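Local coordinates for protein voltage-sensor containing phosphatase (Ciona intestinalis, PDB 3V0G) that probably removes phosphate from membrane phosphoinositides under the control of a voltage-sensor domain, through a tensin-type phosphatase joined to a C2 domain, at residues D109-M114 with S138-E143; A211-G216 with T252-T257; P198-K203 with F333-D338; K15-K20 with F48-G53. The protein carries 1 engineered substitution. One frame throughout, in Å; residues are numbered along the deposited sequence.

Contact 1 (D109-M114 with S138-E143); sequences DAKVWM and SSWLLE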
loop_
_atom_site.group_PDB
_atom_site.type_symbol
_atom_site.label_atom_id
_atom_site.label_comp_id
_atom_site.label_asym_id
_atom_site.label_seq_id
_atom_site.Cartn_x
_atom_site.Cartn_y
_atom_site.Cartn_z
ATOM N N ASP A 109 -8.010 -8.774 -15.029
ATOM C CA ASP A 109 -7.522 -8.192 -16.280
ATOM C C ASP A 109 -6.179 -8.807 -16.673
ATOM O O ASP A 109 -5.985 -9.205 -17.822
ATOM C CB ASP A 109 -7.416 -6.668 -16.168
ATOM C CG ASP A 109 -6.955 -6.017 -17.457
ATOM O OD1 ASP A 109 -5.732 -5.997 -17.710
ATOM O OD2 ASP A 109 -7.812 -5.507 -18.212
ATOM N N ALA A 110 -5.261 -8.885 -15.711
ATOM C CA ALA A 110 -3.975 -9.543 -15.917
ATOM C C ALA A 110 -4.123 -11.026 -16.291
ATOM O O ALA A 110 -3.472 -11.497 -17.223
ATOM C CB ALA A 110 -3.088 -9.375 -14.692
ATOM N N LYS A 111 -4.990 -11.752 -15.584
ATOM C CA LYS A 111 -5.123 -13.194 -15.814
ATOM C C LYS A 111 -5.664 -13.550 -17.202
ATOM O O LYS A 111 -5.139 -14.453 -17.853
ATOM C CB LYS A 111 -5.938 -13.883 -14.711
ATOM C CG LYS A 111 -5.446 -15.298 -14.426
ATOM C CD LYS A 111 -6.449 -16.118 -13.637
ATOM C CE LYS A 111 -6.032 -17.586 -13.549
ATOM N NZ LYS A 111 -4.851 -17.805 -12.666
ATOM N N VAL A 112 -6.700 -12.836 -17.645
ATOM C CA VAL A 112 -7.258 -12.997 -18.992
ATOM C C VAL A 112 -6.195 -12.732 -20.063
ATOM O O VAL A 112 -5.985 -13.555 -20.957
ATOM C CB VAL A 112 -8.508 -12.097 -19.209
ATOM C CG1 VAL A 112 -8.936 -12.084 -20.676
ATOM C CG2 VAL A 112 -9.655 -12.565 -18.322
ATOM N N TRP A 113 -5.514 -11.594 -19.947
ATOM C CA TRP A 113 -4.453 -11.218 -20.882
ATOM C C TRP A 113 -3.324 -12.254 -20.939
ATOM O O TRP A 113 -2.862 -12.610 -22.023
ATOM C CB TRP A 113 -3.904 -9.826 -20.544
ATOM C CG TRP A 113 -2.636 -9.465 -21.277
ATOM C CD1 TRP A 113 -1.373 -9.438 -20.760
ATOM C CD2 TRP A 113 -2.513 -9.090 -22.656
ATOM N NE1 TRP A 113 -0.471 -9.066 -21.727
ATOM C CE2 TRP A 113 -1.143 -8.849 -22.900
ATOM C CE3 TRP A 113 -3.425 -8.935 -23.706
ATOM C CZ2 TRP A 113 -0.664 -8.455 -24.153
ATOM C CZ3 TRP A 113 -2.943 -8.543 -24.955
ATOM C CH2 TRP A 113 -1.576 -8.307 -25.163
ATOM N N MET A 114 -2.893 -12.736 -19.773
ATOM C CA MET A 114 -1.772 -13.678 -19.690
ATOM C C MET A 114 -2.117 -15.111 -20.110
ATOM O O MET A 114 -1.232 -15.863 -20.523
ATOM C CB MET A 114 -1.145 -13.659 -18.289
ATOM C CG MET A 114 -0.460 -12.346 -17.932
ATOM S SD MET A 114 1.074 -12.039 -18.837
ATOM C CE MET A 114 2.250 -12.808 -17.732
ATOM N N SER A 138 3.469 -8.623 -6.537
ATOM C CA SER A 138 3.438 -9.711 -5.564
ATOM C C SER A 138 2.084 -10.411 -5.572
ATOM O O SER A 138 2.020 -11.645 -5.551
ATOM C CB SER A 138 3.800 -9.220 -4.159
ATOM O OG SER A 138 5.065 -8.581 -4.180
ATOM N N SER A 139 1.012 -9.624 -5.647
ATOM C CA SER A 139 -0.332 -10.185 -5.758
ATOM C C SER A 139 -0.457 -11.074 -7.000
ATOM O O SER A 139 -0.944 -12.204 -6.906
ATOM C CB SER A 139 -1.398 -9.083 -5.740
ATOM O OG SER A 139 -1.416 -8.423 -4.483
ATOM N N TRP A 140 0.010 -10.580 -8.147
ATOM C CA TRP A 140 -0.011 -11.371 -9.383
ATOM C C TRP A 140 0.787 -12.673 -9.288
ATOM O O TRP A 140 0.354 -13.711 -9.797
ATOM C CB TRP A 140 0.457 -10.560 -10.599
ATOM C CG TRP A 140 0.668 -11.436 -11.811
ATOM C CD1 TRP A 140 1.862 -11.761 -12.395
ATOM C CD2 TRP A 140 -0.341 -12.141 -12.548
ATOM N NE1 TRP A 140 1.658 -12.607 -13.459
ATOM C CE2 TRP A 140 0.316 -12.856 -13.577
ATOM C CE3 TRP A 140 -1.738 -12.230 -12.447
ATOM C CZ2 TRP A 140 -0.376 -13.653 -14.497
ATOM C CZ3 TRP A 140 -2.426 -13.020 -13.365
ATOM C CH2 TRP A 140 -1.742 -13.720 -14.376
ATOM N N LEU A 141 1.957 -12.613 -8.656
ATOM C CA LEU A 141 2.800 -13.797 -8.506
ATOM C C LEU A 141 2.119 -14.876 -7.662
ATOM O O LEU A 141 2.346 -16.067 -7.877
ATOM C CB LEU A 141 4.171 -13.439 -7.924
ATOM C CG LEU A 141 5.095 -12.521 -8.739
ATOM C CD1 LEU A 141 6.339 -12.172 -7.927
ATOM C CD2 LEU A 141 5.472 -13.112 -10.099
ATOM N N LEU A 142 1.288 -14.449 -6.710
ATOM C CA LEU A 142 0.466 -15.368 -5.931
ATOM C C LEU A 142 -0.627 -15.975 -6.805
ATOM O O LEU A 142 -0.860 -17.186 -6.760
ATOM C CB LEU A 142 -0.157 -14.660 -4.723
ATOM C CG LEU A 142 0.780 -14.197 -3.604
ATOM C CD1 LEU A 142 0.054 -13.220 -2.691
ATOM C CD2 LEU A 142 1.313 -15.374 -2.815
ATOM N N GLU A 143 -1.278 -15.129 -7.604
ATOM C CA GLU A 143 -2.337 -15.558 -8.519
ATOM C C GLU A 143 -1.833 -16.590 -9.528
ATOM O O GLU A 143 -2.517 -17.577 -9.806
ATOM C CB GLU A 143 -2.949 -14.348 -9.247
ATOM C CG GLU A 143 -4.001 -14.689 -10.310
ATOM C CD GLU A 143 -5.158 -15.514 -9.772
ATOM O OE1 GLU A 143 -5.542 -16.493 -10.440
ATOM O OE2 GLU A 143 -5.680 -15.188 -8.688
#
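The carboxylate of E143 is held between two lysines: K111 NZ donates to its OE1 at 2.7 Å in a salt bridge, and K189, on helix 176-191, pairs with OE2. K111 comes in on the anti lone pair of OE1, the side turned away from OE2. Its long chain crosses that of E143 at about a right angle, and a bend at the last torsion (chi4 71°) turns the ammonium group onto the oxygen. A lysine suits this partly exposed place because its methylenes can also pack: CB lies in the plane of the W140 ring, at its edge, 3.9 Å from CZ3. W140 fills the deeper part of the contact. With CG anti to N (chi1 170°), the indole reaches across to the other helix. A110 CB makes an off-centre CH-pi contact with its six-membered ring, the small methyl leaving room for the broad indole between the helices, and M114 CG rests 3.7 Å from W140 CZ2. The segments cross at -54° with their axes 11.1 Å apart, a separation that the indole bridges. W140 and M114 also touch I122 of strand 121-125, so helices 100-115 and 131-143 meet against the phosphatase sheet, with helix 176-191 beyond E143.

Contact 2 (A211-G216 with T252-T257); sequences AIQGVG and TDDCVT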
loop_
_atom_site.group_PDB
_atom_site.type_symbol
_atom_site.label_atom_id
_atom_site.label_comp_id
_atom_site.label_asym_id
_atom_site.label_seq_id
_atom_site.Cartn_x
_atom_site.Cartn_y
_atom_site.Cartn_z
ATOM N N ALA A 211 2.466 2.550 24.481
ATOM C CA ALA A 211 3.770 3.224 24.425
ATOM C C ALA A 211 3.633 4.657 23.901
ATOM O O ALA A 211 4.303 5.055 22.943
ATOM C CB ALA A 211 4.775 2.413 23.592
ATOM N N ILE A 212 2.746 5.418 24.542
ATOM C CA ILE A 212 2.442 6.788 24.135
ATOM C C ILE A 212 3.528 7.775 24.573
ATOM O O ILE A 212 3.737 8.801 23.928
ATOM C CB ILE A 212 1.013 7.236 24.601
ATOM C CG1 ILE A 212 0.559 8.516 23.880
ATOM C CG2 ILE A 212 0.932 7.383 26.128
ATOM C CD1 ILE A 212 0.391 8.366 22.373
ATOM N N GLN A 213 4.222 7.442 25.662
ATOM C CA GLN A 213 5.342 8.242 26.166
ATOM C C GLN A 213 6.367 8.493 25.063
ATOM O O GLN A 213 6.802 7.560 24.389
ATOM C CB GLN A 213 5.989 7.536 27.366
ATOM C CG GLN A 213 7.189 8.247 27.980
ATOM C CD GLN A 213 8.506 7.857 27.328
ATOM O OE1 GLN A 213 8.822 6.672 27.188
ATOM N NE2 GLN A 213 9.286 8.858 26.931
ATOM N N GLY A 214 6.732 9.758 24.878
ATOM C CA GLY A 214 7.692 10.151 23.847
ATOM C C GLY A 214 7.089 10.348 22.466
ATOM O O GLY A 214 7.789 10.744 21.535
ATOM N N VAL A 215 5.794 10.060 22.331
ATOM C CA VAL A 215 5.070 10.278 21.078
ATOM C C VAL A 215 4.308 11.597 21.190
ATOM O O VAL A 215 3.278 11.671 21.866
ATOM C CB VAL A 215 4.094 9.109 20.751
ATOM C CG1 VAL A 215 3.384 9.344 19.421
ATOM C CG2 VAL A 215 4.830 7.769 20.735
ATOM N N GLY A 216 4.830 12.634 20.539
ATOM C CA GLY A 216 4.280 13.984 20.651
ATOM C C GLY A 216 4.388 14.497 22.075
ATOM O O GLY A 216 5.472 14.488 22.663
ATOM N N THR A 252 0.097 5.194 34.336
ATOM C CA THR A 252 0.638 3.965 34.927
ATOM C C THR A 252 0.852 2.837 33.912
ATOM O O THR A 252 1.721 1.983 34.098
ATOM C CB THR A 252 -0.252 3.444 36.081
ATOM O OG1 THR A 252 -1.620 3.391 35.654
ATOM C CG2 THR A 252 -0.139 4.345 37.303
ATOM N N ASP A 253 0.052 2.835 32.848
ATOM C CA ASP A 253 0.149 1.808 31.810
ATOM C C ASP A 253 0.849 2.319 30.549
ATOM O O ASP A 253 1.133 1.541 29.630
ATOM C CB ASP A 253 -1.241 1.255 31.470
ATOM C CG ASP A 253 -1.914 0.575 32.657
ATOM O OD1 ASP A 253 -1.334 0.560 33.767
ATOM O OD2 ASP A 253 -3.034 0.052 32.480
ATOM N N ASP A 254 1.135 3.621 30.522
ATOM C CA ASP A 254 1.749 4.289 29.370
ATOM C C ASP A 254 0.888 4.088 28.116
ATOM O O ASP A 254 1.359 3.608 27.083
ATOM C CB ASP A 254 3.196 3.808 29.164
ATOM C CG ASP A 254 3.922 4.565 28.067
ATOM O OD1 ASP A 254 4.892 4.008 27.510
ATOM O OD2 ASP A 254 3.521 5.709 27.758
ATOM N N CYS A 255 -0.386 4.453 28.231
ATOM C CA CYS A 255 -1.343 4.258 27.147
ATOM C C CYS A 255 -2.456 5.299 27.165
ATOM O O CYS A 255 -2.793 5.849 28.216
ATOM C CB CYS A 255 -1.937 2.844 27.195
ATOM S SG CYS A 255 -3.156 2.560 28.507
ATOM N N VAL A 256 -3.005 5.580 25.986
ATOM C CA VAL A 256 -4.206 6.400 25.870
ATOM C C VAL A 256 -5.349 5.570 25.301
ATOM O O VAL A 256 -5.147 4.748 24.403
ATOM C CB VAL A 256 -3.988 7.691 25.023
ATOM C CG1 VAL A 256 -3.040 8.651 25.735
ATOM C CG2 VAL A 256 -3.484 7.368 23.621
ATOM N N THR A 257 -6.542 5.776 25.846
ATOM C CA THR A 257 -7.745 5.113 25.365
ATOM C C THR A 257 -8.791 6.189 25.101
ATOM O O THR A 257 -9.065 7.020 25.966
ATOM C CB THR A 257 -8.274 4.081 26.385
ATOM O OG1 THR A 257 -7.171 3.440 27.037
ATOM C CG2 THR A 257 -9.121 3.025 25.694
HETATM O O HOH W 1 7.221 4.853 29.212
#
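A211 begins the contact by passing close to the D254 side chain, its CA 3.4 Å from D254 OD1, while its methyl turns away toward R324 and N326. At I212 the backbone N reaches D254 O in a straight but weak hydrogen bond of 3.4 Å. The branched side chain of I212 suits a buried spot between polar backbone and hydrophobic strand: CG2 lies 3.8 Å from C255 N, and CG1 meets V256 CG1 at 4.1 Å, the two side chains crossing at about a right angle. Y249 of strand 245-250 also touches I212. At Q213 the backbone N donates to D254 OD2 at 2.8 Å, on the syn lone pair. D254 gets there by setting CG anti to its own N (chi1 -175°), and an aspartate is short enough to accept from a backbone N-H so near its own chain. Its other oxygen, OD1, forms a salt bridge with R324, which also donates to Q213 O; the arginine probably favours the charged form of the acid. D254 and C255 together face D250 in a G1 beta bulge, where the C2-domain hairpin turns from strand 245-250 into strand 255-260. Water 1 donates to Q213 OE1 and, weakly, to D254 OD1. From I212 to V215 the chain makes a type II beta turn closed by V215 N to I212 O at 2.9 Å. G214 takes the positive phi (84°) that this turn asks of its third residue, and V215 then buries its side chain against L281 and F327.

Contact 3 (P198-K203 with F333-D338); sequences PMKKLK and FSDAED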
loop_
_atom_site.group_PDB
_atom_site.type_symbol
_atom_site.label_atom_id
_atom_site.label_comp_id
_atom_site.label_asym_id
_atom_site.label_seq_id
_atom_site.Cartn_x
_atom_site.Cartn_y
_atom_site.Cartn_z
ATOM N N PRO A 198 -17.632 -11.115 1.621
ATOM C CA PRO A 198 -18.917 -10.447 1.842
ATOM C C PRO A 198 -18.763 -9.113 2.575
ATOM O O PRO A 198 -17.861 -8.960 3.408
ATOM C CB PRO A 198 -19.682 -11.447 2.716
ATOM C CG PRO A 198 -19.094 -12.763 2.365
ATOM C CD PRO A 198 -17.631 -12.481 2.175
ATOM N N MET A 199 -19.633 -8.161 2.249
ATOM C CA MET A 199 -19.600 -6.827 2.845
ATOM C C MET A 199 -19.835 -6.885 4.350
ATOM O O MET A 199 -20.774 -7.538 4.819
ATOM C CB MET A 199 -20.640 -5.920 2.174
ATOM C CG MET A 199 -20.609 -4.460 2.621
ATOM S SD MET A 199 -21.840 -3.439 1.787
ATOM C CE MET A 199 -21.100 -3.220 0.170
ATOM N N LYS A 200 -18.963 -6.213 5.098
ATOM C CA LYS A 200 -19.106 -6.092 6.544
ATOM C C LYS A 200 -19.167 -4.621 6.947
ATOM O O LYS A 200 -18.233 -3.858 6.688
ATOM C CB LYS A 200 -17.955 -6.807 7.261
ATOM C CG LYS A 200 -18.070 -6.856 8.780
ATOM C CD LYS A 200 -19.200 -7.771 9.240
ATOM C CE LYS A 200 -19.519 -7.563 10.711
ATOM N NZ LYS A 200 -20.055 -6.199 10.987
ATOM N N LYS A 201 -20.277 -4.229 7.568
ATOM C CA LYS A 201 -20.476 -2.853 8.029
ATOM C C LYS A 201 -20.079 -2.696 9.497
ATOM O O LYS A 201 -20.560 -3.433 10.361
ATOM C CB LYS A 201 -21.931 -2.421 7.825
ATOM C CG LYS A 201 -22.396 -2.397 6.372
ATOM C CD LYS A 201 -23.903 -2.186 6.290
ATOM C CE LYS A 201 -24.428 -2.356 4.871
ATOM N NZ LYS A 201 -24.090 -1.198 3.991
ATOM N N LEU A 202 -19.207 -1.727 9.768
ATOM C CA LEU A 202 -18.689 -1.490 11.118
ATOM C C LEU A 202 -18.697 -0.003 11.488
ATOM O O LEU A 202 -18.740 0.867 10.619
ATOM C CB LEU A 202 -17.257 -2.023 11.244
ATOM C CG LEU A 202 -16.922 -3.503 11.025
ATOM C CD1 LEU A 202 -15.433 -3.648 10.770
ATOM C CD2 LEU A 202 -17.358 -4.379 12.198
ATOM N N LYS A 203 -18.655 0.270 12.789
ATOM C CA LYS A 203 -18.428 1.618 13.300
ATOM C C LYS A 203 -17.257 1.586 14.271
ATOM O O LYS A 203 -17.186 0.707 15.123
ATOM C CB LYS A 203 -19.665 2.151 14.026
ATOM C CG LYS A 203 -20.866 2.443 13.143
ATOM C CD LYS A 203 -21.953 3.149 13.946
ATOM C CE LYS A 203 -23.155 3.485 13.078
ATOM N NZ LYS A 203 -24.108 4.383 13.778
ATOM N N PHE A 333 -14.508 -1.824 17.401
ATOM C CA PHE A 333 -15.643 -1.675 16.496
ATOM C C PHE A 333 -16.978 -2.051 17.134
ATOM O O PHE A 333 -17.025 -2.758 18.149
ATOM C CB PHE A 333 -15.445 -2.526 15.236
ATOM C CG PHE A 333 -14.189 -2.211 14.469
ATOM C CD1 PHE A 333 -13.044 -2.981 14.643
ATOM C CD2 PHE A 333 -14.156 -1.157 13.560
ATOM C CE1 PHE A 333 -11.880 -2.702 13.932
ATOM C CE2 PHE A 333 -12.997 -0.869 12.841
ATOM C CZ PHE A 333 -11.856 -1.642 13.029
ATOM N N SER A 334 -18.056 -1.557 16.529
ATOM C CA SER A 334 -19.404 -2.056 16.783
ATOM C C SER A 334 -20.015 -2.547 15.470
ATOM O O SER A 334 -19.691 -2.033 14.393
ATOM C CB SER A 334 -20.286 -0.980 17.426
ATOM O OG SER A 334 -20.414 0.160 16.593
ATOM N N ASP A 335 -20.894 -3.543 15.568
ATOM C CA ASP A 335 -21.524 -4.153 14.398
ATOM C C ASP A 335 -22.608 -3.237 13.824
ATOM O O ASP A 335 -23.635 -2.994 14.464
ATOM C CB ASP A 335 -22.103 -5.527 14.760
ATOM C CG ASP A 335 -22.203 -6.465 13.562
ATOM O OD1 ASP A 335 -22.376 -5.988 12.418
ATOM O OD2 ASP A 335 -22.113 -7.692 13.769
ATOM N N ALA A 336 -22.367 -2.736 12.614
ATOM C CA ALA A 336 -23.269 -1.783 11.967
ATOM C C ALA A 336 -24.277 -2.444 11.021
ATOM O O ALA A 336 -25.022 -1.754 10.316
ATOM C CB ALA A 336 -22.469 -0.701 11.237
ATOM N N GLU A 337 -24.301 -3.776 11.018
ATOM C CA GLU A 337 -25.241 -4.546 10.200
ATOM C C GLU A 337 -26.671 -4.382 10.719
ATOM O O GLU A 337 -26.882 -4.108 11.906
ATOM C CB GLU A 337 -24.840 -6.028 10.173
ATOM C CG GLU A 337 -25.470 -6.841 9.039
ATOM C CD GLU A 337 -24.715 -8.126 8.733
ATOM O OE1 GLU A 337 -24.260 -8.806 9.681
ATOM O OE2 GLU A 337 -24.581 -8.461 7.536
ATOM N N ASP A 338 -27.642 -4.544 9.821
ATOM C CA ASP A 338 -29.055 -4.361 10.141
ATOM C C ASP A 338 -29.586 -5.511 10.995
ATOM O O ASP A 338 -29.244 -5.637 12.172
ATOM C CB ASP A 338 -29.882 -4.239 8.855
ATOM C CG ASP A 338 -29.388 -3.126 7.932
ATOM O OD1 ASP A 338 -29.944 -2.992 6.820
ATOM O OD2 ASP A 338 -28.454 -2.385 8.306
HETATM O O HOH W 2 -22.690 -9.300 5.449
#
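Backbone hydrogen bonds join K203 and S334 in both directions, K203 N to S334 O at 3.0 Å and S334 N to K203 O at 2.8 Å, making an antiparallel hydrogen-bonded pair. L202 and D335 follow as a non-hydrogen-bonded pair. Beyond them A336 N still reaches K201 O, at 3.0 Å, but from 45° out of the carbonyl plane, a sign that the chain is leaving the regular strand. Among the charged groups, K200 NZ forms a salt bridge with D335 OD1 at 2.7 Å, lying well above the carboxylate plane. Bends at chi2 (69°) and chi4 (65°) curl the lysine so that its end meets the acid. E337 N donates to the same oxygen from the opposite face, closing an Asx turn; the short aspartate side chain lets one oxygen serve both the lysine and the backbone N-H two residues on. These residues belong to the five-stranded sheet of the C2 domain, in which strand 202-210 lies beside strand 329-335, so the first and last strands of the domain are neighbours. Apolar contacts include L202 CD1, which sits over one face of the F333 ring in a CH-pi contact, displaced toward the rim and 4.0 Å from F333 CD2. F294, on strand 290-295 of the other C2 sheet, meets the same ring, so the phenylalanine packs between the sheets. The A336 methyl packs 3.9 Å from K201 CB and 4.0 Å from K203 CG, against lysine stems whose ammonium ends lead away. Water 2 donates to both M199 O and E337 OE2, linking the looser parts of the segments.

Contact 4 (K15-K20 with F48-G53); sequences KRRYRK and FRNPIG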
loop_
_atom_site.group_PDB
_atom_site.type_symbol
_atom_site.label_atom_id
_atom_site.label_comp_id
_atom_site.label_asym_id
_atom_site.label_seq_id
_atom_site.Cartn_x
_atom_site.Cartn_y
_atom_site.Cartn_z
ATOM N N LYS A 15 20.926 -4.322 -10.607
ATOM C CA LYS A 15 19.615 -4.940 -10.800
ATOM C C LYS A 15 18.584 -3.904 -11.251
ATOM O O LYS A 15 17.612 -4.238 -11.937
ATOM C CB LYS A 15 19.143 -5.616 -9.508
ATOM C CG LYS A 15 20.008 -6.784 -9.045
ATOM C CD LYS A 15 19.622 -7.243 -7.645
ATOM C CE LYS A 15 20.500 -8.393 -7.174
ATOM N NZ LYS A 15 20.193 -8.799 -5.771
ATOM N N ARG A 16 18.814 -2.652 -10.858
ATOM C CA ARG A 16 17.890 -1.545 -11.111
ATOM C C ARG A 16 17.725 -1.224 -12.598
ATOM O O ARG A 16 16.617 -1.312 -13.134
ATOM C CB ARG A 16 18.342 -0.293 -10.342
ATOM C CG ARG A 16 17.435 0.928 -10.493
ATOM C CD ARG A 16 18.117 2.180 -9.953
ATOM N NE ARG A 16 17.231 3.343 -9.928
ATOM C CZ ARG A 16 17.249 4.332 -10.819
ATOM N NH1 ARG A 16 16.401 5.346 -10.698
ATOM N NH2 ARG A 16 18.111 4.320 -11.827
ATOM N N ARG A 17 18.824 -0.863 -13.256
ATOM C CA ARG A 17 18.757 -0.350 -14.623
ATOM C C ARG A 17 19.031 -1.386 -15.710
ATOM O O ARG A 17 20.042 -2.091 -15.681
ATOM C CB ARG A 17 19.667 0.872 -14.804
ATOM C CG ARG A 17 19.150 2.132 -14.122
ATOM C CD ARG A 17 19.716 3.398 -14.755
ATOM N NE ARG A 17 18.971 3.811 -15.946
ATOM C CZ ARG A 17 17.935 4.650 -15.939
ATOM N NH1 ARG A 17 17.497 5.178 -14.802
ATOM N NH2 ARG A 17 17.331 4.963 -17.077
ATOM N N TYR A 18 18.101 -1.461 -16.659
ATOM C CA TYR A 18 18.246 -2.259 -17.866
ATOM C C TYR A 18 19.176 -1.512 -18.819
ATOM O O TYR A 18 18.941 -0.342 -19.126
ATOM C CB TYR A 18 16.871 -2.469 -18.510
ATOM C CG TYR A 18 16.843 -3.462 -19.648
ATOM C CD1 TYR A 18 16.584 -4.812 -19.412
ATOM C CD2 TYR A 18 17.062 -3.053 -20.964
ATOM C CE1 TYR A 18 16.553 -5.731 -20.455
ATOM C CE2 TYR A 18 17.036 -3.964 -22.014
ATOM C CZ TYR A 18 16.779 -5.300 -21.751
ATOM O OH TYR A 18 16.751 -6.206 -22.784
ATOM N N ARG A 19 20.230 -2.184 -19.276
ATOM C CA ARG A 19 21.247 -1.540 -20.112
ATOM C C ARG A 19 21.564 -2.320 -21.395
ATOM O O ARG A 19 22.558 -2.043 -22.072
ATOM C CB ARG A 19 22.520 -1.289 -19.296
ATOM C CG ARG A 19 23.291 -0.041 -19.710
ATOM C CD ARG A 19 24.334 0.341 -18.670
ATOM N NE ARG A 19 23.735 0.646 -17.370
ATOM C CZ ARG A 19 23.294 1.845 -16.995
ATOM N NH1 ARG A 19 22.769 2.004 -15.789
ATOM N NH2 ARG A 19 23.376 2.886 -17.815
ATOM N N LYS A 20 20.703 -3.276 -21.731
ATOM C CA LYS A 20 20.926 -4.159 -22.877
ATOM C C LYS A 20 20.332 -3.617 -24.178
ATOM O O LYS A 20 19.393 -2.817 -24.159
ATOM C CB LYS A 20 20.363 -5.554 -22.584
ATOM C CG LYS A 20 21.138 -6.332 -21.523
ATOM C CD LYS A 20 20.214 -7.145 -20.620
ATOM C CE LYS A 20 19.639 -8.367 -21.319
ATOM N NZ LYS A 20 18.766 -9.146 -20.399
ATOM N N PHE A 48 17.945 9.173 -13.936
ATOM C CA PHE A 48 17.008 8.694 -12.906
ATOM C C PHE A 48 15.534 8.776 -13.312
ATOM O O PHE A 48 14.646 8.882 -12.458
ATOM C CB PHE A 48 17.250 9.374 -11.545
ATOM C CG PHE A 48 18.685 9.331 -11.085
ATOM C CD1 PHE A 48 19.419 8.149 -11.143
ATOM C CD2 PHE A 48 19.295 10.472 -10.575
ATOM C CE1 PHE A 48 20.745 8.112 -10.720
ATOM C CE2 PHE A 48 20.619 10.444 -10.143
ATOM C CZ PHE A 48 21.343 9.260 -10.219
ATOM N N ARG A 49 15.284 8.718 -14.619
ATOM C CA ARG A 49 13.918 8.636 -15.161
ATOM C C ARG A 49 13.864 7.955 -16.530
ATOM O O ARG A 49 14.823 8.002 -17.303
ATOM C CB ARG A 49 13.218 10.002 -15.182
ATOM C CG ARG A 49 14.058 11.165 -15.699
ATOM C CD ARG A 49 13.401 12.492 -15.346
ATOM N NE ARG A 49 12.348 12.865 -16.291
ATOM C CZ ARG A 49 11.287 13.609 -15.984
ATOM N NH1 ARG A 49 11.109 14.057 -14.745
ATOM N NH2 ARG A 49 10.394 13.896 -16.919
ATOM N N ASN A 50 12.734 7.310 -16.810
ATOM C CA ASN A 50 12.531 6.601 -18.068
ATOM C C ASN A 50 11.777 7.462 -19.080
ATOM O O ASN A 50 10.578 7.709 -18.904
ATOM C CB ASN A 50 11.754 5.296 -17.840
ATOM C CG ASN A 50 12.506 4.288 -16.978
ATOM O OD1 ASN A 50 13.628 4.531 -16.531
ATOM N ND2 ASN A 50 11.874 3.141 -16.740
ATOM N N PRO A 51 12.469 7.921 -20.145
ATOM C CA PRO A 51 11.786 8.727 -21.159
ATOM C C PRO A 51 10.710 7.903 -21.852
ATOM O O PRO A 51 10.977 6.773 -22.274
ATOM C CB PRO A 51 12.900 9.085 -22.153
ATOM C CG PRO A 51 14.184 8.715 -21.489
ATOM C CD PRO A 51 13.863 7.627 -20.521
ATOM N N ILE A 52 9.510 8.469 -21.966
ATOM C CA ILE A 52 8.348 7.757 -22.507
ATOM C C ILE A 52 8.552 7.250 -23.944
ATOM O O ILE A 52 8.068 6.175 -24.300
ATOM C CB ILE A 52 7.040 8.599 -22.386
ATOM C CG1 ILE A 52 5.809 7.731 -22.682
ATOM C CG2 ILE A 52 7.098 9.853 -23.269
ATOM C CD1 ILE A 52 4.489 8.370 -22.327
ATOM N N GLY A 53 9.276 8.020 -24.755
ATOM C CA GLY A 53 9.579 7.619 -26.127
ATOM C C GLY A 53 10.425 6.363 -26.174
ATOM O O GLY A 53 10.236 5.506 -27.042
HETATM O O HOH W 3 14.499 5.784 -14.170
#
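At the outer corner of the phosphatase sheet, where the short strand 17-18 and the short strand 50-51 flank the hairpin 25-29/34-41, R16 and R17 reach out to F48, R49 and N50. No direct hydrogen bond crosses the gap. The polar link is water 3, which accepts from R17 NH1 at 3.1 Å and donates to N50 OD1 at 2.8 Å. R17 bends at chi3 (83°), which carries its guanidinium alongside the N50 amide, the two planes nearly perpendicular; N50 OD1 also accepts from the backbone N of D26. Arginine suits the place because one group can serve several partners: R17 NE forms a salt bridge with D24 while NH1 donates to water 3. The basic run K15-K20 probably belongs to the linker that follows the voltage sensor in the whole protein, so the contact probably lies where the linker meets the catalytic domain. R16 is extended from CG to NE and lays its terminal nitrogens beside F48. Its NH2 is 4.1 Å from F48 CD1, at the edge of the ring, with guanidinium and ring planes 79° apart; this is van der Waals contact. The same NH2 lies 3.2 Å from R17 NH1, in the plane of the R17 guanidinium, so two donors come close; D24, salt-bridged to R17, and D26, a long and weak partner of R16, probably offset their charge. R17 NH2 passes 3.9 Å from R49 O, which is buried here without a hydrogen-bond partner. After N50, P51 stands at the N-cap position, just before helix 52-62.

How the contacts relate
Along the chain, contact 4 closes first, then contact 1; both lie in the phosphatase, their centres about 24 Å apart. Contacts 2 and 3 follow in the C2 domain, with 211-216 and 252-257 falling between the two segments of contact 3. They share one antiparallel sheet, in which strand 202-210 has 255-260 on one side and 329-335 on the other, yet their centres are about 29 Å apart because they lie toward opposite ends of strand 202-210. Contacts 2 and 4 are farther apart, about 46 Å between centres and on opposite sides of the chain's centre. The four therefore sample two domains of the chain, the phosphatase and the C2 domain, from near the N-terminal end of the model to its C-terminus, as in PTEN-like phosphatases.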